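KLLA0E08119p (Kluyveromyces lactis, PDB 3VA7) probably catalyses the biotin-dependent, ATP-driven carboxylation of urea to urea-1-carboxylate, this chain holding the biotin carboxylase, carboxyltransferase and biotin-carrying parts of a larger enzyme. Local coordinates at residues Q490-R495 and M509-F514; R519-N524 and V546-G551; K28-T33 and K51-K56; M47-R52 and G334-E339. One frame throughout, in Å; residues are numbered along the deposited sequence.

Contact 1: Q490-R495 and M509-F514; sequences QDYPGR and MDSYSF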
loop_
_atom_site.group_PDB
_atom_site.type_symbol
_atom_site.label_atom_id
_atom_site.label_comp_id
_atom_site.label_asym_id
_atom_site.label_seq_id
_atom_site.Cartn_x
_atom_site.Cartn_y
_atom_site.Cartn_z
ATOM N N GLN A 490 -11.201 3.932 7.677
ATOM C CA GLN A 490 -10.654 5.293 7.850
ATOM C C GLN A 490 -10.550 5.591 9.315
ATOM O O GLN A 490 -11.262 4.924 10.091
ATOM C CB GLN A 490 -11.547 6.343 7.180
ATOM C CG GLN A 490 -11.664 6.178 5.699
ATOM C CD GLN A 490 -10.360 6.485 4.997
ATOM O OE1 GLN A 490 -10.208 6.164 3.815
ATOM N NE2 GLN A 490 -9.402 7.097 5.716
ATOM N N ASP A 491 -9.690 6.551 9.703
ATOM C CA ASP A 491 -9.702 7.090 11.071
ATOM C C ASP A 491 -9.492 8.595 11.136
ATOM O O ASP A 491 -9.242 9.220 10.115
ATOM C CB ASP A 491 -8.754 6.341 12.025
ATOM C CG ASP A 491 -7.268 6.495 11.660
ATOM O OD1 ASP A 491 -6.914 7.421 10.892
ATOM O OD2 ASP A 491 -6.445 5.680 12.164
ATOM N N TYR A 492 -9.595 9.190 12.330
ATOM C CA TYR A 492 -9.672 10.643 12.444
ATOM C C TYR A 492 -8.838 11.134 13.586
ATOM O O TYR A 492 -9.036 10.642 14.711
ATOM C CB TYR A 492 -11.103 11.072 12.724
ATOM C CG TYR A 492 -11.161 12.558 12.900
ATOM C CD1 TYR A 492 -11.337 13.389 11.787
ATOM C CD2 TYR A 492 -10.986 13.140 14.173
ATOM C CE1 TYR A 492 -11.351 14.755 11.923
ATOM C CE2 TYR A 492 -11.028 14.523 14.336
ATOM C CZ TYR A 492 -11.195 15.301 13.207
ATOM O OH TYR A 492 -11.201 16.637 13.323
ATOM N N PRO A 493 -7.968 12.159 13.359
ATOM C CA PRO A 493 -7.875 13.061 12.207
ATOM C C PRO A 493 -7.242 12.484 10.941
ATOM O O PRO A 493 -7.280 13.139 9.898
ATOM C CB PRO A 493 -7.023 14.219 12.726
ATOM C CG PRO A 493 -6.224 13.618 13.877
ATOM C CD PRO A 493 -6.936 12.467 14.388
ATOM N N GLY A 494 -6.712 11.274 11.000
ATOM C CA GLY A 494 -6.131 10.644 9.791
ATOM C C GLY A 494 -4.609 10.660 9.851
ATOM O O GLY A 494 -3.999 10.682 10.938
ATOM N N ARG A 495 -3.989 10.657 8.676
ATOM C CA ARG A 495 -2.542 10.498 8.578
ATOM C C ARG A 495 -1.986 11.876 8.653
ATOM O O ARG A 495 -1.616 12.450 7.629
ATOM C CB ARG A 495 -2.176 9.827 7.234
ATOM C CG ARG A 495 -0.745 9.334 7.109
ATOM C CD ARG A 495 -0.634 8.200 6.117
ATOM N NE ARG A 495 -1.028 6.925 6.686
ATOM C CZ ARG A 495 -2.109 6.235 6.295
ATOM N NH1 ARG A 495 -2.895 6.695 5.327
ATOM N NH2 ARG A 495 -2.423 5.083 6.895
ATOM N N MET A 509 -13.932 11.695 4.552
ATOM C CA MET A 509 -14.225 12.836 3.737
ATOM C C MET A 509 -15.255 13.792 4.366
ATOM O O MET A 509 -15.282 14.979 4.027
ATOM C CB MET A 509 -14.766 12.236 2.459
ATOM C CG MET A 509 -14.789 13.133 1.343
ATOM S SD MET A 509 -13.183 13.267 0.617
ATOM C CE MET A 509 -13.800 13.914 -0.975
ATOM N N ASP A 510 -16.154 13.257 5.211
ATOM C CA ASP A 510 -17.098 14.071 5.980
ATOM C C ASP A 510 -16.753 13.693 7.390
ATOM O O ASP A 510 -17.197 12.648 7.896
ATOM C CB ASP A 510 -18.578 13.762 5.614
ATOM C CG ASP A 510 -19.618 14.046 6.785
ATOM O OD1 ASP A 510 -20.832 13.677 6.651
ATOM O OD2 ASP A 510 -19.250 14.619 7.838
ATOM N N SER A 511 -15.957 14.535 8.035
ATOM C CA SER A 511 -15.440 14.145 9.337
ATOM C C SER A 511 -16.426 14.219 10.459
ATOM O O SER A 511 -16.249 13.486 11.452
ATOM C CB SER A 511 -14.118 14.826 9.721
ATOM O OG SER A 511 -14.251 16.127 10.221
ATOM N N TYR A 512 -17.471 15.033 10.320
ATOM C CA TYR A 512 -18.492 15.162 11.408
ATOM C C TYR A 512 -19.349 13.888 11.641
ATOM O O TYR A 512 -19.393 13.329 12.770
ATOM C CB TYR A 512 -19.355 16.446 11.254
ATOM C CG TYR A 512 -20.108 16.786 12.513
ATOM C CD1 TYR A 512 -19.434 17.006 13.712
ATOM C CD2 TYR A 512 -21.496 16.814 12.531
ATOM C CE1 TYR A 512 -20.116 17.267 14.872
ATOM C CE2 TYR A 512 -22.193 17.061 13.707
ATOM C CZ TYR A 512 -21.502 17.288 14.866
ATOM O OH TYR A 512 -22.184 17.533 16.028
ATOM N N SER A 513 -19.996 13.422 10.582
ATOM C CA SER A 513 -20.725 12.172 10.619
ATOM C C SER A 513 -19.842 11.040 11.100
ATOM O O SER A 513 -20.302 10.146 11.853
ATOM C CB SER A 513 -21.272 11.817 9.236
ATOM O OG SER A 513 -21.984 12.872 8.567
ATOM N N PHE A 514 -18.565 11.057 10.681
ATOM C CA PHE A 514 -17.667 9.958 11.015
ATOM C C PHE A 514 -17.556 9.913 12.536
ATOM O O PHE A 514 -17.631 8.846 13.153
ATOM C CB PHE A 514 -16.291 10.140 10.371
ATOM C CG PHE A 514 -15.265 9.099 10.809
ATOM C CD1 PHE A 514 -15.033 7.968 10.044
ATOM C CD2 PHE A 514 -14.524 9.274 11.997
ATOM C CE1 PHE A 514 -14.088 6.995 10.479
ATOM C CE2 PHE A 514 -13.573 8.308 12.456
ATOM C CZ PHE A 514 -13.347 7.162 11.677
#

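Contact 2: R519-N524 and V546-G551; sequences RVVGNN and VIAVSG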
loop_
_atom_site.group_PDB
_atom_site.type_symbol
_atom_site.label_atom_id
_atom_site.label_comp_id
_atom_site.label_asym_id
_atom_site.label_seq_id
_atom_site.Cartn_x
_atom_site.Cartn_y
_atom_site.Cartn_z
ATOM N N ARG A 519 -18.880 8.116 18.115
ATOM C CA ARG A 519 -19.392 8.463 19.424
ATOM C C ARG A 519 -20.670 7.674 19.771
ATOM O O ARG A 519 -20.847 7.248 20.907
ATOM C CB ARG A 519 -19.652 9.983 19.511
ATOM C CG ARG A 519 -20.149 10.460 20.876
ATOM C CD ARG A 519 -19.237 10.038 21.981
ATOM N NE ARG A 519 -19.419 10.884 23.157
ATOM C CZ ARG A 519 -20.108 10.525 24.250
ATOM N NH1 ARG A 519 -20.188 11.360 25.285
ATOM N NH2 ARG A 519 -20.701 9.330 24.318
ATOM N N VAL A 520 -21.527 7.445 18.788
ATOM C CA VAL A 520 -22.805 6.844 19.076
ATOM C C VAL A 520 -22.592 5.479 19.716
ATOM O O VAL A 520 -23.440 5.001 20.486
ATOM C CB VAL A 520 -23.682 6.755 17.836
ATOM C CG1 VAL A 520 -24.778 5.735 18.030
ATOM C CG2 VAL A 520 -24.214 8.164 17.418
ATOM N N VAL A 521 -21.447 4.870 19.429
ATOM C CA VAL A 521 -21.153 3.545 19.900
ATOM C C VAL A 521 -20.180 3.620 21.079
ATOM O O VAL A 521 -19.802 2.584 21.659
ATOM C CB VAL A 521 -20.518 2.745 18.772
ATOM C CG1 VAL A 521 -20.119 1.493 19.263
ATOM C CG2 VAL A 521 -21.497 2.493 17.594
ATOM N N GLY A 522 -19.760 4.825 21.461
ATOM C CA GLY A 522 -18.891 4.960 22.626
ATOM C C GLY A 522 -17.415 4.655 22.360
ATOM O O GLY A 522 -16.642 4.419 23.291
ATOM N N ASN A 523 -17.008 4.672 21.084
ATOM C CA ASN A 523 -15.604 4.515 20.724
ATOM C C ASN A 523 -14.772 5.724 21.196
ATOM O O ASN A 523 -15.223 6.872 21.096
ATOM C CB ASN A 523 -15.462 4.328 19.197
ATOM C CG ASN A 523 -15.667 2.871 18.731
ATOM O OD1 ASN A 523 -15.632 1.931 19.519
ATOM N ND2 ASN A 523 -15.845 2.689 17.419
ATOM N N ASN A 524 -13.553 5.467 21.698
ATOM C CA ASN A 524 -12.461 6.472 21.645
ATOM C C ASN A 524 -12.388 7.113 20.233
ATOM O O ASN A 524 -12.631 6.432 19.235
ATOM C CB ASN A 524 -11.126 5.818 21.973
ATOM C CG ASN A 524 -9.966 6.820 21.952
ATOM O OD1 ASN A 524 -9.373 7.060 20.889
ATOM N ND2 ASN A 524 -9.622 7.391 23.139
ATOM N N VAL A 546 -21.726 -3.864 18.893
ATOM C CA VAL A 546 -22.630 -2.766 18.632
ATOM C C VAL A 546 -22.177 -2.003 17.357
ATOM O O VAL A 546 -21.010 -1.918 17.084
ATOM C CB VAL A 546 -22.708 -1.812 19.880
ATOM C CG1 VAL A 546 -23.795 -0.776 19.707
ATOM C CG2 VAL A 546 -22.885 -2.590 21.198
ATOM N N ILE A 547 -23.115 -1.417 16.618
ATOM C CA ILE A 547 -22.907 -0.828 15.306
ATOM C C ILE A 547 -23.674 0.475 15.243
ATOM O O ILE A 547 -24.656 0.645 15.957
ATOM C CB ILE A 547 -23.434 -1.854 14.229
ATOM C CG1 ILE A 547 -22.263 -2.539 13.544
ATOM C CG2 ILE A 547 -24.467 -1.318 13.175
ATOM C CD1 ILE A 547 -21.458 -3.406 14.489
ATOM N N ALA A 548 -23.276 1.399 14.382
ATOM C CA ALA A 548 -24.112 2.548 14.150
ATOM C C ALA A 548 -23.795 3.036 12.794
ATOM O O ALA A 548 -22.726 2.737 12.286
ATOM C CB ALA A 548 -23.813 3.601 15.153
ATOM N N VAL A 549 -24.725 3.763 12.180
ATOM C CA VAL A 549 -24.497 4.336 10.841
ATOM C C VAL A 549 -24.871 5.801 10.888
ATOM O O VAL A 549 -25.866 6.184 11.494
ATOM C CB VAL A 549 -25.298 3.606 9.754
ATOM C CG1 VAL A 549 -25.025 4.181 8.392
ATOM C CG2 VAL A 549 -24.924 2.120 9.752
ATOM N N SER A 550 -24.058 6.637 10.277
ATOM C CA SER A 550 -24.305 8.068 10.345
ATOM C C SER A 550 -23.842 8.672 9.044
ATOM O O SER A 550 -22.999 8.070 8.377
ATOM C CB SER A 550 -23.578 8.699 11.550
ATOM O OG SER A 550 -24.176 9.952 11.840
ATOM N N GLY A 551 -24.372 9.831 8.684
ATOM C CA GLY A 551 -23.990 10.451 7.462
ATOM C C GLY A 551 -25.191 10.649 6.572
ATOM O O GLY A 551 -26.227 11.135 7.015
#

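Contact 3: K28-T33 and K51-K56; sequences KKPFET and KRMGIK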
loop_
_atom_site.group_PDB
_atom_site.type_symbol
_atom_site.label_atom_id
_atom_site.label_comp_id
_atom_site.label_asym_id
_atom_site.label_seq_id
_atom_site.Cartn_x
_atom_site.Cartn_y
_atom_site.Cartn_z
ATOM N N LYS A 28 37.306 -32.582 8.141
ATOM C CA LYS A 28 35.971 -32.397 8.785
ATOM C C LYS A 28 35.097 -31.347 8.051
ATOM O O LYS A 28 34.175 -30.759 8.647
ATOM C CB LYS A 28 36.122 -32.073 10.286
ATOM C CG LYS A 28 36.798 -30.696 10.602
ATOM C CD LYS A 28 36.686 -30.308 12.104
ATOM C CE LYS A 28 37.819 -30.957 12.941
ATOM N NZ LYS A 28 38.003 -30.210 14.221
ATOM N N LYS A 29 35.388 -31.104 6.770
ATOM C CA LYS A 29 34.404 -30.462 5.905
ATOM C C LYS A 29 33.875 -31.480 4.870
ATOM O O LYS A 29 34.600 -31.859 3.928
ATOM C CB LYS A 29 34.986 -29.234 5.228
ATOM C CG LYS A 29 33.938 -28.312 4.603
ATOM C CD LYS A 29 34.458 -26.907 4.467
ATOM C CE LYS A 29 35.016 -26.441 5.794
ATOM N NZ LYS A 29 35.864 -25.248 5.606
ATOM N N PRO A 30 32.618 -31.955 5.053
ATOM C CA PRO A 30 32.060 -33.011 4.196
ATOM C C PRO A 30 32.114 -32.721 2.704
ATOM O O PRO A 30 32.376 -33.622 1.917
ATOM C CB PRO A 30 30.595 -33.113 4.669
ATOM C CG PRO A 30 30.387 -31.961 5.573
ATOM C CD PRO A 30 31.703 -31.640 6.162
ATOM N N PHE A 31 31.835 -31.474 2.338
ATOM C CA PHE A 31 31.690 -31.023 0.958
ATOM C C PHE A 31 32.084 -29.543 0.904
ATOM O O PHE A 31 31.993 -28.832 1.900
ATOM C CB PHE A 31 30.248 -31.139 0.461
ATOM C CG PHE A 31 29.674 -32.526 0.482
ATOM C CD1 PHE A 31 30.002 -33.454 -0.511
ATOM C CD2 PHE A 31 28.740 -32.887 1.457
ATOM C CE1 PHE A 31 29.446 -34.723 -0.502
ATOM C CE2 PHE A 31 28.174 -34.148 1.458
ATOM C CZ PHE A 31 28.536 -35.075 0.466
ATOM N N GLU A 32 32.506 -29.100 -0.273
ATOM C CA GLU A 32 33.083 -27.797 -0.445
ATOM C C GLU A 32 31.965 -26.852 -0.904
ATOM O O GLU A 32 31.737 -25.800 -0.315
ATOM C CB GLU A 32 34.229 -27.905 -1.465
ATOM C CG GLU A 32 35.522 -27.146 -1.129
ATOM C CD GLU A 32 36.012 -27.384 0.310
ATOM O OE1 GLU A 32 36.158 -28.576 0.683
ATOM O OE2 GLU A 32 36.258 -26.378 1.058
ATOM N N THR A 33 31.247 -27.253 -1.948
ATOM C CA THR A 33 30.081 -26.524 -2.377
ATOM C C THR A 33 28.913 -27.540 -2.457
ATOM O O THR A 33 29.129 -28.684 -2.858
ATOM C CB THR A 33 30.345 -25.724 -3.716
ATOM O OG1 THR A 33 30.531 -26.622 -4.790
ATOM C CG2 THR A 33 31.622 -24.944 -3.663
ATOM N N LYS A 51 26.296 -22.293 5.717
ATOM C CA LYS A 51 27.093 -21.156 6.140
ATOM C C LYS A 51 27.908 -21.474 7.392
ATOM O O LYS A 51 29.122 -21.330 7.354
ATOM C CB LYS A 51 26.258 -19.889 6.343
ATOM C CG LYS A 51 27.094 -18.625 6.736
ATOM C CD LYS A 51 26.407 -17.339 6.175
ATOM C CE LYS A 51 26.736 -16.006 6.921
ATOM N NZ LYS A 51 25.678 -15.610 7.977
ATOM N N ARG A 52 27.252 -21.887 8.480
ATOM C CA ARG A 52 27.972 -22.108 9.736
ATOM C C ARG A 52 29.090 -23.116 9.530
ATOM O O ARG A 52 30.125 -23.015 10.166
ATOM C CB ARG A 52 27.036 -22.542 10.864
ATOM C CG ARG A 52 27.738 -23.020 12.135
ATOM C CD ARG A 52 26.733 -23.324 13.307
ATOM N NE ARG A 52 25.879 -24.501 13.028
ATOM C CZ ARG A 52 26.308 -25.770 13.018
ATOM N NH1 ARG A 52 27.585 -26.083 13.309
ATOM N NH2 ARG A 52 25.455 -26.737 12.709
ATOM N N MET A 53 28.903 -24.058 8.590
ATOM C CA MET A 53 29.903 -25.075 8.342
ATOM C C MET A 53 30.990 -24.626 7.352
ATOM O O MET A 53 31.957 -25.372 7.121
ATOM C CB MET A 53 29.224 -26.344 7.845
ATOM C CG MET A 53 28.334 -27.055 8.897
ATOM S SD MET A 53 27.513 -28.532 8.219
ATOM C CE MET A 53 28.830 -29.735 8.319
ATOM N N GLY A 54 30.869 -23.434 6.767
ATOM C CA GLY A 54 31.914 -22.925 5.892
ATOM C C GLY A 54 31.872 -23.603 4.534
ATOM O O GLY A 54 32.891 -23.625 3.811
ATOM N N ILE A 55 30.694 -24.158 4.204
ATOM C CA ILE A 55 30.393 -24.817 2.951
ATOM C C ILE A 55 29.655 -23.881 1.985
ATOM O O ILE A 55 28.638 -23.280 2.343
ATOM C CB ILE A 55 29.479 -26.013 3.184
ATOM C CG1 ILE A 55 30.113 -27.004 4.176
ATOM C CG2 ILE A 55 29.115 -26.683 1.855
ATOM C CD1 ILE A 55 29.217 -28.214 4.469
ATOM N N LYS A 56 30.144 -23.779 0.755
ATOM C CA LYS A 56 29.580 -22.841 -0.168
ATOM C C LYS A 56 28.261 -23.414 -0.603
ATOM O O LYS A 56 28.168 -24.603 -0.774
ATOM C CB LYS A 56 30.552 -22.537 -1.334
ATOM C CG LYS A 56 31.513 -21.346 -0.984
ATOM C CD LYS A 56 32.950 -21.578 -1.466
ATOM C CE LYS A 56 33.098 -21.624 -3.058
ATOM N NZ LYS A 56 34.411 -22.174 -3.671
#

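Contact 4: M47-R52 and G334-E339; sequences MKTLKR and GLDLVE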
loop_
_atom_site.group_PDB
_atom_site.type_symbol
_atom_site.label_atom_id
_atom_site.label_comp_id
_atom_site.label_asym_id
_atom_site.label_seq_id
_atom_site.Cartn_x
_atom_site.Cartn_y
_atom_site.Cartn_z
ATOM N N MET A 47 20.670 -23.557 4.197
ATOM C CA MET A 47 21.780 -22.579 4.043
ATOM C C MET A 47 22.397 -22.027 5.329
ATOM O O MET A 47 23.583 -21.706 5.327
ATOM C CB MET A 47 21.384 -21.425 3.125
ATOM C CG MET A 47 21.094 -21.917 1.699
ATOM S SD MET A 47 20.399 -20.638 0.645
ATOM C CE MET A 47 19.983 -21.656 -0.791
ATOM N N LYS A 48 21.627 -21.913 6.422
ATOM C CA LYS A 48 22.233 -21.404 7.658
ATOM C C LYS A 48 23.270 -22.400 8.123
ATOM O O LYS A 48 24.354 -22.006 8.577
ATOM C CB LYS A 48 21.238 -21.240 8.803
ATOM C CG LYS A 48 20.247 -20.153 8.641
ATOM C CD LYS A 48 19.782 -19.631 10.018
ATOM C CE LYS A 48 20.070 -20.592 11.229
ATOM N NZ LYS A 48 20.129 -19.856 12.577
ATOM N N THR A 49 22.939 -23.685 7.997
ATOM C CA THR A 49 23.818 -24.687 8.487
ATOM C C THR A 49 25.024 -24.651 7.573
ATOM O O THR A 49 26.186 -24.649 8.043
ATOM C CB THR A 49 23.137 -26.041 8.487
ATOM O OG1 THR A 49 22.105 -26.079 9.492
ATOM C CG2 THR A 49 24.137 -27.135 8.716
ATOM N N LEU A 50 24.767 -24.597 6.270
ATOM C CA LEU A 50 25.875 -24.645 5.341
ATOM C C LEU A 50 26.823 -23.520 5.672
ATOM O O LEU A 50 28.002 -23.765 5.948
ATOM C CB LEU A 50 25.417 -24.555 3.892
ATOM C CG LEU A 50 24.805 -25.831 3.278
ATOM C CD1 LEU A 50 24.399 -25.493 1.878
ATOM C CD2 LEU A 50 25.702 -27.084 3.297
ATOM N N LYS A 51 26.296 -22.293 5.717
ATOM C CA LYS A 51 27.093 -21.156 6.140
ATOM C C LYS A 51 27.908 -21.474 7.392
ATOM O O LYS A 51 29.122 -21.330 7.354
ATOM C CB LYS A 51 26.258 -19.889 6.343
ATOM C CG LYS A 51 27.094 -18.625 6.736
ATOM C CD LYS A 51 26.407 -17.339 6.175
ATOM C CE LYS A 51 26.736 -16.006 6.921
ATOM N NZ LYS A 51 25.678 -15.610 7.977
ATOM N N ARG A 52 27.252 -21.887 8.480
ATOM C CA ARG A 52 27.972 -22.108 9.736
ATOM C C ARG A 52 29.090 -23.116 9.530
ATOM O O ARG A 52 30.125 -23.015 10.166
ATOM C CB ARG A 52 27.036 -22.542 10.864
ATOM C CG ARG A 52 27.738 -23.020 12.135
ATOM C CD ARG A 52 26.733 -23.324 13.307
ATOM N NE ARG A 52 25.879 -24.501 13.028
ATOM C CZ ARG A 52 26.308 -25.770 13.018
ATOM N NH1 ARG A 52 27.585 -26.083 13.309
ATOM N NH2 ARG A 52 25.455 -26.737 12.709
ATOM N N GLY A 334 19.394 -30.613 20.632
ATOM C CA GLY A 334 20.470 -29.688 20.311
ATOM C C GLY A 334 21.227 -30.149 19.087
ATOM O O GLY A 334 22.352 -29.697 18.851
ATOM N N LEU A 335 20.657 -31.094 18.329
ATOM C CA LEU A 335 21.311 -31.590 17.123
ATOM C C LEU A 335 20.926 -30.761 15.932
ATOM O O LEU A 335 19.808 -30.307 15.825
ATOM C CB LEU A 335 20.922 -33.041 16.832
ATOM C CG LEU A 335 21.367 -34.065 17.890
ATOM C CD1 LEU A 335 20.994 -35.457 17.406
ATOM C CD2 LEU A 335 22.836 -33.958 18.239
ATOM N N ASP A 336 21.859 -30.550 15.030
ATOM C CA ASP A 336 21.505 -29.966 13.784
ATOM C C ASP A 336 21.413 -31.164 12.804
ATOM O O ASP A 336 22.441 -31.694 12.342
ATOM C CB ASP A 336 22.554 -28.928 13.394
ATOM C CG ASP A 336 22.331 -28.332 12.004
ATOM O OD1 ASP A 336 22.968 -27.279 11.737
ATOM O OD2 ASP A 336 21.561 -28.907 11.164
ATOM N N LEU A 337 20.174 -31.561 12.490
ATOM C CA LEU A 337 19.897 -32.695 11.595
ATOM C C LEU A 337 20.446 -32.555 10.156
ATOM O O LEU A 337 21.036 -33.487 9.638
ATOM C CB LEU A 337 18.402 -32.976 11.582
ATOM C CG LEU A 337 17.854 -33.438 12.939
ATOM C CD1 LEU A 337 16.389 -33.744 12.686
ATOM C CD2 LEU A 337 18.629 -34.705 13.583
ATOM N N VAL A 338 20.285 -31.399 9.524
ATOM C CA VAL A 338 20.985 -31.102 8.255
ATOM C C VAL A 338 22.486 -31.336 8.367
ATOM O O VAL A 338 23.084 -31.867 7.456
ATOM C CB VAL A 338 20.642 -29.682 7.681
ATOM C CG1 VAL A 338 21.608 -29.229 6.534
ATOM C CG2 VAL A 338 19.183 -29.617 7.227
ATOM N N GLU A 339 23.112 -30.942 9.468
ATOM C CA GLU A 339 24.579 -31.119 9.593
ATOM C C GLU A 339 24.890 -32.622 9.522
ATOM O O GLU A 339 25.725 -33.048 8.719
ATOM C CB GLU A 339 25.111 -30.574 10.921
ATOM C CG GLU A 339 26.630 -30.811 11.093
ATOM C CD GLU A 339 27.204 -30.300 12.411
ATOM O OE1 GLU A 339 28.390 -30.593 12.698
ATOM O OE2 GLU A 339 26.473 -29.641 13.166
#

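Contact 1: Q490-R495 and M509-F514
The first turn of helix 511-520, in the carboxyltransferase part of the enzyme, meets the loop after strand 488-490, with S511 and F514 facing Q490, D491 and Y492. F514 does most of the work. Its CG stands anti to the backbone N (chi1 174°), which sends the ring out from the helix. F514 CZ lies 3.4 Å from Q490 O, which sits at the ring edge, near its plane; D491 CA and Y492 CB approach obliquely, Y492 CB being 3.7 Å from F514 CE2. About one turn earlier, at the start of the helix, S511 CB touches Y492 CE1 at 3.5 Å, a place where a small residue lets the tyrosine ring come close. That ring also has P493 CB 4.2 Å above its centre, as the cis peptide before the proline probably allows. An alanine in place of F514 would be likely to open a gap beside Y492 CB and leave the loop less firmly placed. D491 faces away and binds S604, S606 and R605 instead. D510 caps the helix, S513 N reaching D510 OD2 at 3.1 Å. The arrangement is that of an Asp N-capped helix start packed on the loop that leaves an outer strand of an antiparallel sheet.

Contact 2: R519-N524 and V546-G551
A548 presents its methyl group to two valines at the end of helix 511-520, and here the contact is tight: A548 CB lies 3.5 Å from V521 CG2 and 3.7 Å from V520 CG1. The small alanine suits a strand position over which the helix end passes closely, since the two branched side chains already cover its methyl. V521 sets its CG1 anti to the backbone N (chi1 175°), and this brings the other methyl, CG2, down onto the strand, where it also rests 3.8 Å from I547 C. All of this is apolar packing, with no hydrogen bond between the two segments. The helix ends in a Schellman motif: G522 N bonds back to R519 O at 2.7 Å and G522 takes a positive phi of 80°. At these backbone angles a CB would collide with the preceding carbonyl O, which explains the glycine. The helix thus stops over strand 545-550, one of the strands of an antiparallel sheet, and S591 of the neighbouring strand 587-592 helps to receive V521 and A548. I547 points to the other side of the strand, where it meets L590 and I592. Toward V546 the packing becomes looser. V521 CG1 comes no nearer than 4.1 Å to V546 O and 4.2 Å to V546 CB, and V546 is partly exposed, although P568 also lies against its side chain. Past the glycine the chain departs from the strand; N523 binds G594 N and I592 O, while N524, partly exposed, reaches D643.

Contact 3: K28-T33 and K51-K56
Between E32 and K56 runs the one hydrogen bond that joins the segments. K56 N donates a hydrogen bond to E32 O over 2.8 Å, at 157° and in the carbonyl plane. Next to it T33 and K56 form a parallel bridge, with a CA-H...O contact of 3.1 Å from T33 CA to K56 O beside it. Their side chains run the same way, T33 CG2 lying 3.5 Å from K56 CB, so the threonine methyl rests on the aliphatic part of the lysine. Packing centres on I55, whose CG1 and CG2 lie against the carbonyls of F31 and E32, each 3.5 Å from the O; its apolar contact is CD1 with P30 CG, 4.1 Å. The proline ring also meets M53, whose CE comes within 3.9 Å of P30 CG. A serine in place of I55 would probably lose this branched filling and open a gap between P30 and the backbone of F31 and E32. The long chain of K29 bends at chi3 to pass over the helix end, with CE 3.5 Å from M53 O; its charge probably suits the carbonyls there. G54, with positive phi, closes the helix in a Schellman motif. The segments bracket a beta-alpha-beta crossover: strand 33-36, helix 40-53 and then strand 56-61, adjacent to the first in the five-stranded parallel sheet, while M53 and P30 reach over to helix 337-345 and A346 just beyond it.

Contact 4: M47-R52 and G334-E339
Helix 40-53 passes the start of helix 337-345, with the CA atoms of T49 and E339 6.6 Å apart. T49 and R52, one turn apart on the first helix, both reach D336. The hydroxyl T49 OG1 donates to D336 OD1 over 2.7 Å, on the syn lone pair of that oxygen. R52 NH2 reaches the same oxygen from the anti side, also at 2.7 Å but bent (141°), and somewhat out of the carboxylate plane. The same NH2 gives a straighter bond (166°) to E339 OE2 at 3.1 Å, from above the glutamate carboxylate. Both acceptors lie near the plane of the guanidinium, at its edge; the arginine chain bends at chi3 (68°) to bring that edge round. D336 is the N-cap of helix 337-345, its OD2 taking E339 N at 3.1 Å, and R52, D336 and E339 make a salt-bridge network across the two helices of the biotin carboxylase part. Aspartate suits this place because both oxygens of one short carboxylate can serve: OD1 takes T49 and R52, OD2 the helix N-H and R45. R45, one turn before T49, also bonds to T49 OG1, and with two arginines beside it the carboxylate is likely to stay ionised. Beneath the charges, threonine offers a methyl as well as a hydroxyl: T49 CG2 packs 3.9 Å from V338 CG1, an apolar contact that V338 extends to I46.

How the contacts relate
The contacts fall into two pairs on separate parts of the enzyme. Contacts 3 and 4 lie in the biotin carboxylase part, 10 Å apart between centres; both use helix 40-53 and share K51 and R52, and M53 CE of contact 3 packs 3.7 Å from E339 CG of contact 4. Contacts 1 and 2 occupy opposite ends of helix 511-520 in the carboxyltransferase part, with centres 13 Å apart and S513 O 3.6 Å from S550 CB. Between contacts 1 and 4 the centres are 52 Å apart. None of the four supplies residues to the biotin or urea pocket; contact 1 comes within about 9 Å, from the Y492 side chain, of the sodium ion held by E764, R790 and D845.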